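PDB 6A6E: cysteine desulfurase from Fervidobacterium islandicum, which probably removes sulfur from L-cysteine with the help of pyridoxal-5'-phosphate, giving alanine and a persulfide sulfur for the Suf iron-sulfur assembly pathway. Local coordinates for residues I107-A115 with P139-F149; V222-F232 with V245-L256. One frame throughout, in Å; residues are numbered along the deposited sequence. Where two conformers were deposited one is given.

Contact 1: I107-A115 with P139-F149; sequences INFLVNSLA and PWVRLSKFYGF
V111 lies between helices 107-115 and 139-147, which run side by side in nearly the same direction, their axes 10.3 Å apart and 26° from parallel. Its CB already lies near L143 CD1, and there the side chain forks. CG1, anti to the backbone N (chi1 -177°), reaches L143 CD1 at 3.4 Å, a tight carbon pair, and also meets F149 CZ. CG2 lies over the face of the W140 indole, 3.5 Å from the centroid of its six-membered ring, a CH-pi contact; P139 CB touches the same methyl. A beta-branched residue suits this place because its two methyls serve different neighbours. One turn earlier, I107 CG2 packs against P139 CG. The indole NE1 is hydrogen-bonded to N136, which satisfies the polar atom, while the ring's carbon face meets V111.

One turn after V111, A115 CB sits over the centre of the Y147 ring, 3.6 Å from its centroid; a single methyl lets the phenol lie close against the helix. At the ring's edge Y147 OH donates to N112 OD1 at 2.9 Å, with amide and ring planes 78° apart. N112 ND2 in turn donates to N108 O at 2.8 Å, a carbonyl that N112 N reaches from its opposite face. Both ends of the amide are therefore used, which fixes its rotation and aims OD1 at the phenol. Nonpolar packing thus joins two helices of the cofactor-binding domain, and one directional hydrogen bond to the buried N112 helps hold the Y147 ring over A115.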
loop_
_atom_site.group_PDB
_atom_site.type_symbol
_atom_site.label_atom_id
_atom_site.label_comp_id
_atom_site.label_asym_id
_atom_site.label_seq_id
_atom_site.Cartn_x
_atom_site.Cartn_y
_atom_site.Cartn_z
ATOM N N ILE A 107 -0.211 -11.996 -4.265
ATOM C CA ILE A 107 -0.673 -13.002 -5.197
ATOM C C ILE A 107 -0.667 -12.442 -6.608
ATOM O O ILE A 107 -0.268 -13.116 -7.580
ATOM C CB ILE A 107 -2.069 -13.608 -4.855
ATOM C CG1 ILE A 107 -2.095 -14.319 -3.491
ATOM C CG2 ILE A 107 -2.521 -14.622 -5.910
ATOM C CD1 ILE A 107 -1.298 -15.593 -3.482
ATOM N N ASN A 108 -1.170 -11.227 -6.764
ATOM C CA ASN A 108 -1.167 -10.630 -8.106
ATOM C C ASN A 108 0.266 -10.500 -8.653
ATOM O O ASN A 108 0.495 -10.723 -9.849
ATOM C CB ASN A 108 -1.872 -9.267 -8.113
ATOM C CG ASN A 108 -3.379 -9.392 -8.151
ATOM O OD1 ASN A 108 -3.977 -9.436 -9.247
ATOM N ND2 ASN A 108 -4.021 -9.486 -6.969
ATOM N N PHE A 109 1.204 -10.118 -7.781
ATOM C CA PHE A 109 2.608 -9.977 -8.108
ATOM C C PHE A 109 3.101 -11.333 -8.690
ATOM O O PHE A 109 3.744 -11.388 -9.764
ATOM C CB PHE A 109 3.326 -9.552 -6.843
ATOM C CG PHE A 109 4.831 -9.533 -6.884
ATOM C CD1 PHE A 109 5.592 -10.607 -7.352
ATOM C CD2 PHE A 109 5.497 -8.484 -6.268
ATOM C CE1 PHE A 109 6.983 -10.588 -7.317
ATOM C CE2 PHE A 109 6.892 -8.457 -6.216
ATOM C CZ PHE A 109 7.629 -9.510 -6.772
ATOM N N LEU A 110 2.768 -12.420 -8.016
ATOM C CA LEU A 110 3.259 -13.743 -8.446
ATOM C C LEU A 110 2.694 -14.169 -9.808
ATOM O O LEU A 110 3.456 -14.616 -10.651
ATOM C CB LEU A 110 3.002 -14.791 -7.361
ATOM C CG LEU A 110 3.845 -14.547 -6.136
ATOM C CD1 LEU A 110 3.507 -15.492 -5.013
ATOM C CD2 LEU A 110 5.330 -14.720 -6.491
ATOM N N VAL A 111 1.394 -14.047 -10.012
ATOM C CA VAL A 111 0.804 -14.490 -11.255
ATOM C C VAL A 111 1.438 -13.737 -12.426
ATOM O O VAL A 111 1.874 -14.367 -13.420
ATOM C CB VAL A 111 -0.738 -14.221 -11.378
ATOM C CG1 VAL A 111 -1.237 -14.793 -12.700
ATOM C CG2 VAL A 111 -1.511 -14.818 -10.260
ATOM N N ASN A 112 1.461 -12.403 -12.316
ATOM C CA ASN A 112 2.002 -11.584 -13.350
ATOM C C ASN A 112 3.505 -11.814 -13.525
ATOM O O ASN A 112 3.990 -11.858 -14.709
ATOM C CB ASN A 112 1.732 -10.075 -13.160
ATOM C CG ASN A 112 0.313 -9.716 -13.333
ATOM O OD1 ASN A 112 -0.142 -9.499 -14.466
ATOM N ND2 ASN A 112 -0.443 -9.622 -12.188
ATOM N N SER A 113 4.271 -11.854 -12.435
ATOM C CA SER A 113 5.700 -12.052 -12.585
ATOM C C SER A 113 5.995 -13.480 -13.128
ATOM O O SER A 113 6.866 -13.632 -13.971
ATOM C CB SER A 113 6.513 -11.823 -11.311
ATOM O OG SER A 113 6.392 -10.419 -10.924
ATOM N N LEU A 114 5.313 -14.510 -12.648
ATOM C CA LEU A 114 5.579 -15.863 -13.221
ATOM C C LEU A 114 5.331 -15.908 -14.748
ATOM O O LEU A 114 6.115 -16.524 -15.478
ATOM C CB LEU A 114 4.865 -16.949 -12.473
ATOM C CG LEU A 114 5.364 -17.106 -11.025
ATOM C CD1 LEU A 114 4.315 -17.818 -10.223
ATOM C CD2 LEU A 114 6.710 -17.755 -10.802
ATOM N N ALA A 115 4.297 -15.245 -15.229
ATOM C CA ALA A 115 3.988 -15.248 -16.656
ATOM C C ALA A 115 5.000 -14.421 -17.478
ATOM O O ALA A 115 5.442 -14.821 -18.556
ATOM C CB ALA A 115 2.591 -14.716 -16.894
ATOM N N PRO A 139 -7.265 -13.873 -9.304
ATOM C CA PRO A 139 -6.206 -13.531 -10.247
ATOM C C PRO A 139 -5.888 -14.665 -11.249
ATOM O O PRO A 139 -5.686 -14.413 -12.426
ATOM C CB PRO A 139 -4.984 -13.250 -9.352
ATOM C CG PRO A 139 -5.498 -13.009 -7.984
ATOM C CD PRO A 139 -6.822 -13.749 -7.900
ATOM N N TRP A 140 -5.822 -15.893 -10.756
ATOM C CA TRP A 140 -5.548 -17.057 -11.587
ATOM C C TRP A 140 -6.636 -17.241 -12.661
ATOM O O TRP A 140 -6.329 -17.328 -13.815
ATOM C CB TRP A 140 -5.434 -18.321 -10.714
ATOM C CG TRP A 140 -4.395 -18.234 -9.620
ATOM C CD1 TRP A 140 -4.637 -18.180 -8.276
ATOM C CD2 TRP A 140 -2.976 -18.244 -9.760
ATOM N NE1 TRP A 140 -3.461 -18.068 -7.584
ATOM C CE2 TRP A 140 -2.430 -18.170 -8.472
ATOM C CE3 TRP A 140 -2.110 -18.310 -10.844
ATOM C CZ2 TRP A 140 -1.054 -18.124 -8.254
ATOM C CZ3 TRP A 140 -0.773 -18.321 -10.618
ATOM C CH2 TRP A 140 -0.262 -18.227 -9.339
ATOM N N VAL A 141 -7.900 -17.200 -12.270
ATOM C CA VAL A 141 -8.991 -17.464 -13.203
ATOM C C VAL A 141 -9.076 -16.347 -14.228
ATOM O O VAL A 141 -9.109 -16.606 -15.437
ATOM C CB VAL A 141 -10.305 -17.587 -12.465
ATOM C CG1 VAL A 141 -11.481 -17.574 -13.412
ATOM C CG2 VAL A 141 -10.274 -18.811 -11.545
ATOM N N ARG A 142 -9.017 -15.087 -13.802
ATOM C CA ARG A 142 -9.046 -14.003 -14.773
ATOM C C ARG A 142 -7.784 -13.910 -15.643
ATOM O O ARG A 142 -7.868 -13.742 -16.874
ATOM C CB ARG A 142 -9.270 -12.639 -14.123
ATOM C CG ARG A 142 -9.415 -11.491 -15.160
ATOM C CD ARG A 142 -10.607 -11.741 -16.094
ATOM N NE ARG A 142 -10.903 -10.609 -16.934
ATOM C CZ ARG A 142 -12.025 -10.481 -17.656
ATOM N NH1 ARG A 142 -12.935 -11.451 -17.726
ATOM N NH2 ARG A 142 -12.251 -9.357 -18.303
ATOM N N LEU A 143 -6.606 -13.978 -15.041
ATOM C CA LEU A 143 -5.434 -13.875 -15.857
ATOM C C LEU A 143 -5.176 -15.082 -16.801
ATOM O O LEU A 143 -4.470 -14.899 -17.829
ATOM C CB LEU A 143 -4.186 -13.475 -15.099
ATOM C CG LEU A 143 -4.164 -12.046 -14.515
ATOM C CD1 LEU A 143 -3.024 -11.963 -13.529
ATOM C CD2 LEU A 143 -4.037 -10.989 -15.571
ATOM N N SER A 144 -5.802 -16.237 -16.525
ATOM C CA SER A 144 -5.723 -17.389 -17.478
ATOM C C SER A 144 -6.272 -16.959 -18.862
ATOM O O SER A 144 -5.753 -17.373 -19.892
ATOM C CB SER A 144 -6.436 -18.606 -16.949
ATOM O OG SER A 144 -7.856 -18.443 -16.962
ATOM N N LYS A 145 -7.228 -16.033 -18.867
ATOM C CA LYS A 145 -7.792 -15.518 -20.113
ATOM C C LYS A 145 -6.833 -14.622 -20.884
ATOM O O LYS A 145 -7.027 -14.481 -22.044
ATOM C CB LYS A 145 -9.090 -14.788 -19.879
ATOM C CG LYS A 145 -10.047 -15.509 -18.939
ATOM C CD LYS A 145 -10.753 -16.703 -19.555
ATOM C CE LYS A 145 -11.331 -17.614 -18.484
ATOM N NZ LYS A 145 -12.418 -17.054 -17.616
ATOM N N PHE A 146 -5.802 -14.046 -20.265
ATOM C CA PHE A 146 -4.834 -13.187 -20.946
ATOM C C PHE A 146 -3.556 -13.944 -21.257
ATOM O O PHE A 146 -2.905 -13.645 -22.239
ATOM C CB PHE A 146 -4.466 -11.900 -20.121
ATOM C CG PHE A 146 -5.599 -10.911 -19.997
ATOM C CD1 PHE A 146 -6.573 -11.087 -19.049
ATOM C CD2 PHE A 146 -5.719 -9.855 -20.871
ATOM C CE1 PHE A 146 -7.656 -10.240 -18.944
ATOM C CE2 PHE A 146 -6.810 -8.979 -20.785
ATOM C CZ PHE A 146 -7.777 -9.181 -19.826
ATOM N N TYR A 147 -3.122 -14.847 -20.382
ATOM C CA TYR A 147 -1.859 -15.487 -20.587
ATOM C C TYR A 147 -1.994 -16.939 -21.112
ATOM O O TYR A 147 -0.994 -17.516 -21.478
ATOM C CB TYR A 147 -1.000 -15.447 -19.328
ATOM C CG TYR A 147 -0.535 -14.063 -18.807
ATOM C CD1 TYR A 147 0.353 -13.232 -19.520
ATOM C CD2 TYR A 147 -0.947 -13.632 -17.560
ATOM C CE1 TYR A 147 0.763 -12.000 -18.985
ATOM C CE2 TYR A 147 -0.536 -12.443 -17.030
ATOM C CZ TYR A 147 0.301 -11.605 -17.725
ATOM O OH TYR A 147 0.646 -10.407 -17.058
ATOM N N GLY A 148 -3.193 -17.506 -21.094
ATOM C CA GLY A 148 -3.476 -18.844 -21.630
ATOM C C GLY A 148 -3.265 -20.086 -20.762
ATOM O O GLY A 148 -3.479 -21.218 -21.252
ATOM N N PHE A 149 -2.846 -19.935 -19.493
ATOM C CA PHE A 149 -2.605 -21.130 -18.664
ATOM C C PHE A 149 -3.970 -21.649 -18.274
ATOM O O PHE A 149 -4.943 -20.963 -18.488
ATOM C CB PHE A 149 -1.717 -20.859 -17.440
ATOM C CG PHE A 149 -2.173 -19.692 -16.588
ATOM C CD1 PHE A 149 -3.062 -19.889 -15.569
ATOM C CD2 PHE A 149 -1.710 -18.410 -16.826
ATOM C CE1 PHE A 149 -3.481 -18.845 -14.763
ATOM C CE2 PHE A 149 -2.096 -17.345 -15.994
ATOM C CZ PHE A 149 -3.000 -17.567 -14.992
#

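Contact 2: V222-F232 with V245-L256; sequences VKKLDVDFLVF and VLYGKKALLEQL. With GOL (glycerol), chain K.
V222 and Y247 approach from opposite directions, and V222 CG2 comes to rest over one face of the phenol, 3.7 Å from the ring centroid, while the backbone N of K249 lies over the other. V227 O is at the ring's edge; a water accepts from Y247 OH at 2.7 Å and donates to V222 O, so the hydroxyl helps tie the helix 222-225 region to the strand. F229 is turned edge-on to L253, whose CD2 is 3.9 Å from F229 CE1, and its ring also passes G248 CA, where a glycine leaves it room. F229 and Y247 lie on the two strands of an antiparallel beta hairpin, 229-233 and 244-248, in the mixed seven-stranded sheet of the fold type I architecture of class-V aminotransferase relatives. L230 and Y247 form a hydrogen-bonded pair, Y247 N reaching L230 O at 2.8 Å and 177°. Further along, V245 CB lies over one face of F232. At the other end K249, extended beyond CG, makes two salt bridges through NZ: to D228 OD1 at 3.0 Å, met nearly along its C-O axis, and to D226 OD1 at 2.9 Å, met from above the carboxylate plane. A long lysine can span both. A glycerol hydroxyl, probably from the crystallisation liquor, bonds to D228 OD1 and K249 NZ, while D228 OD2 forms a salt bridge with R199.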
loop_
_atom_site.group_PDB
_atom_site.type_symbol
_atom_site.label_atom_id
_atom_site.label_comp_id
_atom_site.label_asym_id
_atom_site.label_seq_id
_atom_site.Cartn_x
_atom_site.Cartn_y
_atom_site.Cartn_z
ATOM N N VAL A 222 9.761 -21.023 6.981
ATOM C CA VAL A 222 9.638 -21.230 5.525
ATOM C C VAL A 222 10.613 -22.293 5.002
ATOM O O VAL A 222 10.389 -22.877 3.926
ATOM C CB VAL A 222 9.793 -19.887 4.733
ATOM C CG1 VAL A 222 8.611 -18.963 5.059
ATOM C CG2 VAL A 222 11.112 -19.183 5.046
ATOM N N LYS A 223 11.707 -22.494 5.716
ATOM C CA LYS A 223 12.712 -23.503 5.336
ATOM C C LYS A 223 12.269 -24.917 5.629
ATOM O O LYS A 223 12.469 -25.802 4.810
ATOM C CB LYS A 223 14.043 -23.252 6.038
ATOM C CG LYS A 223 14.664 -21.888 5.751
ATOM C CD LYS A 223 15.427 -21.807 4.420
ATOM C CE LYS A 223 14.514 -21.900 3.190
ATOM N NZ LYS A 223 15.154 -21.666 1.850
ATOM N N LYS A 224 11.644 -25.126 6.780
ATOM C CA LYS A 224 10.986 -26.392 7.069
ATOM C C LYS A 224 9.855 -26.720 6.131
ATOM O O LYS A 224 9.716 -27.859 5.673
ATOM C CB LYS A 224 10.414 -26.376 8.468
ATOM C CG LYS A 224 11.480 -26.535 9.484
ATOM C CD LYS A 224 10.922 -26.561 10.907
ATOM C CE LYS A 224 12.115 -26.768 11.824
ATOM N NZ LYS A 224 11.612 -26.695 13.219
ATOM N N LEU A 225 9.006 -25.737 5.855
ATOM C CA LEU A 225 7.872 -25.990 4.942
ATOM C C LEU A 225 8.391 -26.185 3.519
ATOM O O LEU A 225 7.753 -26.897 2.726
ATOM C CB LEU A 225 6.838 -24.854 4.968
ATOM C CG LEU A 225 6.191 -24.583 6.297
ATOM C CD1 LEU A 225 5.306 -23.345 6.180
ATOM C CD2 LEU A 225 5.410 -25.815 6.735
ATOM N N ASP A 226 9.533 -25.552 3.206
ATOM C CA ASP A 226 10.129 -25.593 1.858
ATOM C C ASP A 226 9.243 -25.015 0.729
ATOM O O ASP A 226 9.350 -25.381 -0.467
ATOM C CB ASP A 226 10.556 -27.021 1.503
ATOM C CG ASP A 226 11.561 -27.041 0.331
ATOM O OD1 ASP A 226 12.367 -26.092 0.201
ATOM O OD2 ASP A 226 11.540 -27.971 -0.491
ATOM N N VAL A 227 8.363 -24.097 1.116
ATOM C CA VAL A 227 7.589 -23.357 0.147
ATOM C C VAL A 227 8.486 -22.495 -0.697
ATOM O O VAL A 227 9.527 -22.034 -0.261
ATOM C CB VAL A 227 6.510 -22.438 0.807
ATOM C CG1 VAL A 227 5.485 -23.239 1.567
ATOM C CG2 VAL A 227 7.095 -21.402 1.726
ATOM N N ASP A 228 8.068 -22.249 -1.929
ATOM C CA ASP A 228 8.749 -21.300 -2.793
ATOM C C ASP A 228 8.404 -19.836 -2.518
ATOM O O ASP A 228 9.279 -18.978 -2.604
ATOM C CB ASP A 228 8.445 -21.695 -4.204
ATOM C CG ASP A 228 9.005 -23.164 -4.514
ATOM O OD1 ASP A 228 10.140 -23.447 -4.119
ATOM O OD2 ASP A 228 8.270 -24.005 -5.028
ATOM N N PHE A 229 7.144 -19.571 -2.249
ATOM C CA PHE A 229 6.662 -18.249 -1.943
ATOM C C PHE A 229 5.621 -18.386 -0.855
ATOM O O PHE A 229 4.872 -19.386 -0.830
ATOM C CB PHE A 229 6.023 -17.556 -3.169
ATOM C CG PHE A 229 6.955 -17.357 -4.311
ATOM C CD1 PHE A 229 7.848 -16.313 -4.314
ATOM C CD2 PHE A 229 7.006 -18.297 -5.328
ATOM C CE1 PHE A 229 8.752 -16.166 -5.313
ATOM C CE2 PHE A 229 7.899 -18.130 -6.366
ATOM C CZ PHE A 229 8.781 -17.071 -6.361
ATOM N N LEU A 230 5.588 -17.376 0.032
ATOM C CA LEU A 230 4.520 -17.197 1.012
ATOM C C LEU A 230 4.108 -15.693 1.091
ATOM O O LEU A 230 4.964 -14.811 1.092
ATOM C CB LEU A 230 4.980 -17.655 2.387
ATOM C CG LEU A 230 3.928 -17.676 3.506
ATOM C CD1 LEU A 230 3.794 -19.040 4.123
ATOM C CD2 LEU A 230 4.300 -16.703 4.606
ATOM N N VAL A 231 2.812 -15.439 1.256
ATOM C CA VAL A 231 2.298 -14.094 1.409
ATOM C C VAL A 231 1.437 -13.957 2.673
ATOM O O VAL A 231 0.728 -14.888 3.030
ATOM C CB VAL A 231 1.495 -13.691 0.179
ATOM C CG1 VAL A 231 2.399 -13.604 -1.063
ATOM C CG2 VAL A 231 0.318 -14.627 -0.096
ATOM N N PHE A 232 1.439 -12.784 3.301
ATOM C CA PHE A 232 0.485 -12.500 4.346
ATOM C C PHE A 232 0.271 -10.975 4.484
ATOM O O PHE A 232 1.029 -10.189 3.889
ATOM C CB PHE A 232 0.928 -13.191 5.683
ATOM C CG PHE A 232 2.148 -12.571 6.372
ATOM C CD1 PHE A 232 3.437 -13.029 6.120
ATOM C CD2 PHE A 232 1.979 -11.584 7.334
ATOM C CE1 PHE A 232 4.534 -12.468 6.768
ATOM C CE2 PHE A 232 3.053 -11.040 7.979
ATOM C CZ PHE A 232 4.350 -11.505 7.711
ATOM N N VAL A 245 3.609 -8.701 3.208
ATOM C CA VAL A 245 4.874 -9.363 3.031
ATOM C C VAL A 245 4.794 -10.392 1.968
ATOM O O VAL A 245 3.812 -11.176 1.868
ATOM C CB VAL A 245 5.336 -10.060 4.344
ATOM C CG1 VAL A 245 6.598 -10.901 4.100
ATOM C CG2 VAL A 245 5.614 -9.002 5.366
ATOM N N LEU A 246 5.838 -10.422 1.155
ATOM C CA LEU A 246 6.040 -11.550 0.215
ATOM C C LEU A 246 7.399 -12.110 0.496
ATOM O O LEU A 246 8.426 -11.372 0.427
ATOM C CB LEU A 246 5.958 -11.110 -1.227
ATOM C CG LEU A 246 6.486 -12.060 -2.320
ATOM C CD1 LEU A 246 5.516 -13.144 -2.502
ATOM C CD2 LEU A 246 6.485 -11.310 -3.624
ATOM N N TYR A 247 7.414 -13.405 0.777
ATOM C CA TYR A 247 8.646 -14.173 0.972
ATOM C C TYR A 247 8.849 -14.944 -0.274
ATOM O O TYR A 247 7.903 -15.493 -0.775
ATOM C CB TYR A 247 8.588 -15.200 2.133
ATOM C CG TYR A 247 9.639 -16.331 2.014
ATOM C CD1 TYR A 247 11.006 -16.132 2.316
ATOM C CD2 TYR A 247 9.281 -17.570 1.511
ATOM C CE1 TYR A 247 11.922 -17.158 2.132
ATOM C CE2 TYR A 247 10.199 -18.614 1.344
ATOM C CZ TYR A 247 11.510 -18.385 1.676
ATOM O OH TYR A 247 12.376 -19.413 1.494
ATOM N N GLY A 248 10.068 -14.996 -0.792
ATOM C CA GLY A 248 10.413 -15.982 -1.796
ATOM C C GLY A 248 11.833 -16.481 -1.653
ATOM O O GLY A 248 12.747 -15.715 -1.247
ATOM N N LYS A 249 12.042 -17.745 -2.039
ATOM C CA LYS A 249 13.394 -18.303 -2.173
ATOM C C LYS A 249 14.281 -17.441 -2.995
ATOM O O LYS A 249 13.930 -17.086 -4.109
ATOM C CB LYS A 249 13.364 -19.694 -2.824
ATOM C CG LYS A 249 12.789 -20.741 -1.911
ATOM C CD LYS A 249 13.037 -22.153 -2.452
ATOM C CE LYS A 249 12.555 -23.173 -1.429
ATOM N NZ LYS A 249 12.211 -24.420 -2.131
ATOM N N LYS A 250 15.433 -17.096 -2.440
ATOM C CA LYS A 250 16.385 -16.198 -3.106
ATOM C C LYS A 250 16.674 -16.626 -4.540
ATOM O O LYS A 250 16.620 -15.832 -5.494
ATOM C CB LYS A 250 17.650 -16.215 -2.293
ATOM C CG LYS A 250 18.766 -15.389 -2.869
ATOM C CD LYS A 250 19.933 -15.362 -1.915
ATOM C CE LYS A 250 21.074 -14.546 -2.504
ATOM N NZ LYS A 250 22.019 -15.463 -3.184
ATOM N N ALA A 251 16.931 -17.919 -4.750
ATOM C CA ALA A 251 17.255 -18.425 -6.105
ATOM C C ALA A 251 16.123 -18.223 -7.056
ATOM O O ALA A 251 16.336 -18.077 -8.262
ATOM C CB ALA A 251 17.604 -19.939 -6.052
ATOM N N LEU A 252 14.879 -18.259 -6.566
ATOM C CA LEU A 252 13.759 -18.040 -7.479
ATOM C C LEU A 252 13.528 -16.540 -7.743
ATOM O O LEU A 252 13.237 -16.151 -8.874
ATOM C CB LEU A 252 12.472 -18.654 -6.980
ATOM C CG LEU A 252 12.528 -20.144 -6.690
ATOM C CD1 LEU A 252 11.269 -20.577 -5.984
ATOM C CD2 LEU A 252 12.709 -20.983 -7.956
ATOM N N LEU A 253 13.586 -15.727 -6.698
ATOM C CA LEU A 253 13.412 -14.282 -6.831
ATOM C C LEU A 253 14.442 -13.721 -7.807
ATOM O O LEU A 253 14.140 -12.795 -8.546
ATOM C CB LEU A 253 13.631 -13.599 -5.489
ATOM C CG LEU A 253 12.519 -13.721 -4.443
ATOM C CD1 LEU A 253 12.979 -13.106 -3.154
ATOM C CD2 LEU A 253 11.208 -13.109 -4.909
ATOM N N GLU A 254 15.661 -14.255 -7.804
ATOM C CA GLU A 254 16.693 -13.756 -8.700
ATOM C C GLU A 254 16.381 -13.925 -10.172
ATOM O O GLU A 254 16.979 -13.223 -10.968
ATOM C CB GLU A 254 18.062 -14.390 -8.424
ATOM C CG GLU A 254 18.769 -13.809 -7.220
ATOM C CD GLU A 254 19.859 -14.724 -6.656
ATOM O OE1 GLU A 254 19.988 -15.915 -7.061
ATOM O OE2 GLU A 254 20.591 -14.267 -5.758
ATOM N N GLN A 255 15.481 -14.825 -10.528
ATOM C CA GLN A 255 15.123 -15.071 -11.914
ATOM C C GLN A 255 13.767 -14.423 -12.327
ATOM O O GLN A 255 13.309 -14.555 -13.491
ATOM C CB GLN A 255 15.101 -16.604 -12.151
ATOM C CG GLN A 255 16.450 -17.299 -11.868
ATOM C CD GLN A 255 17.591 -16.694 -12.679
ATOM O OE1 GLN A 255 18.560 -16.191 -12.137
ATOM N NE2 GLN A 255 17.440 -16.703 -13.984
ATOM N N LEU A 256 13.132 -13.689 -11.404
ATOM C CA LEU A 256 11.761 -13.251 -11.663
ATOM C C LEU A 256 11.800 -11.869 -12.224
ATOM O O LEU A 256 12.524 -11.033 -11.658
ATOM C CB LEU A 256 10.955 -13.172 -10.372
ATOM C CG LEU A 256 10.109 -14.257 -9.796
ATOM C CD1 LEU A 256 9.268 -13.610 -8.667
ATOM C CD2 LEU A 256 9.224 -14.921 -10.844
HETATM C C1 GOL K . 11.141 -26.356 -5.628
HETATM O O1 GOL K . 11.791 -25.325 -4.875
HETATM C C2 GOL K . 10.904 -26.013 -7.104
HETATM O O2 GOL K . 9.995 -26.976 -7.641
HETATM C C3 GOL K . 10.284 -24.635 -7.315
HETATM O O3 GOL K . 10.769 -23.974 -8.494
HETATM O O HOH W 1 11.354 -21.890 1.500
#

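Overall arrangement
Contacts 1 and 2 follow one another along the chain, their centres 18 Å apart, and meet through helix 103-116, which packs against helix 138-147 in contact 1 and against F229, V231, L246 and L256 of contact 2. L110 CD2 lies 3.7 Å from F229 CD1, and L114 CD2 lies 3.8 Å from L256 CD2. Nearer the cofactor, I107 CD1 is 3.9 Å from V231 CG2, and the side chains of I107 and V231 are each about 7 Å from PLP. Pocket residues T103 and T104 begin that helix, while S233 ends strand 229-233 and H235 and K236 follow it. Contact 1 also borders the second subunit, through N108 and Y261 of that chain.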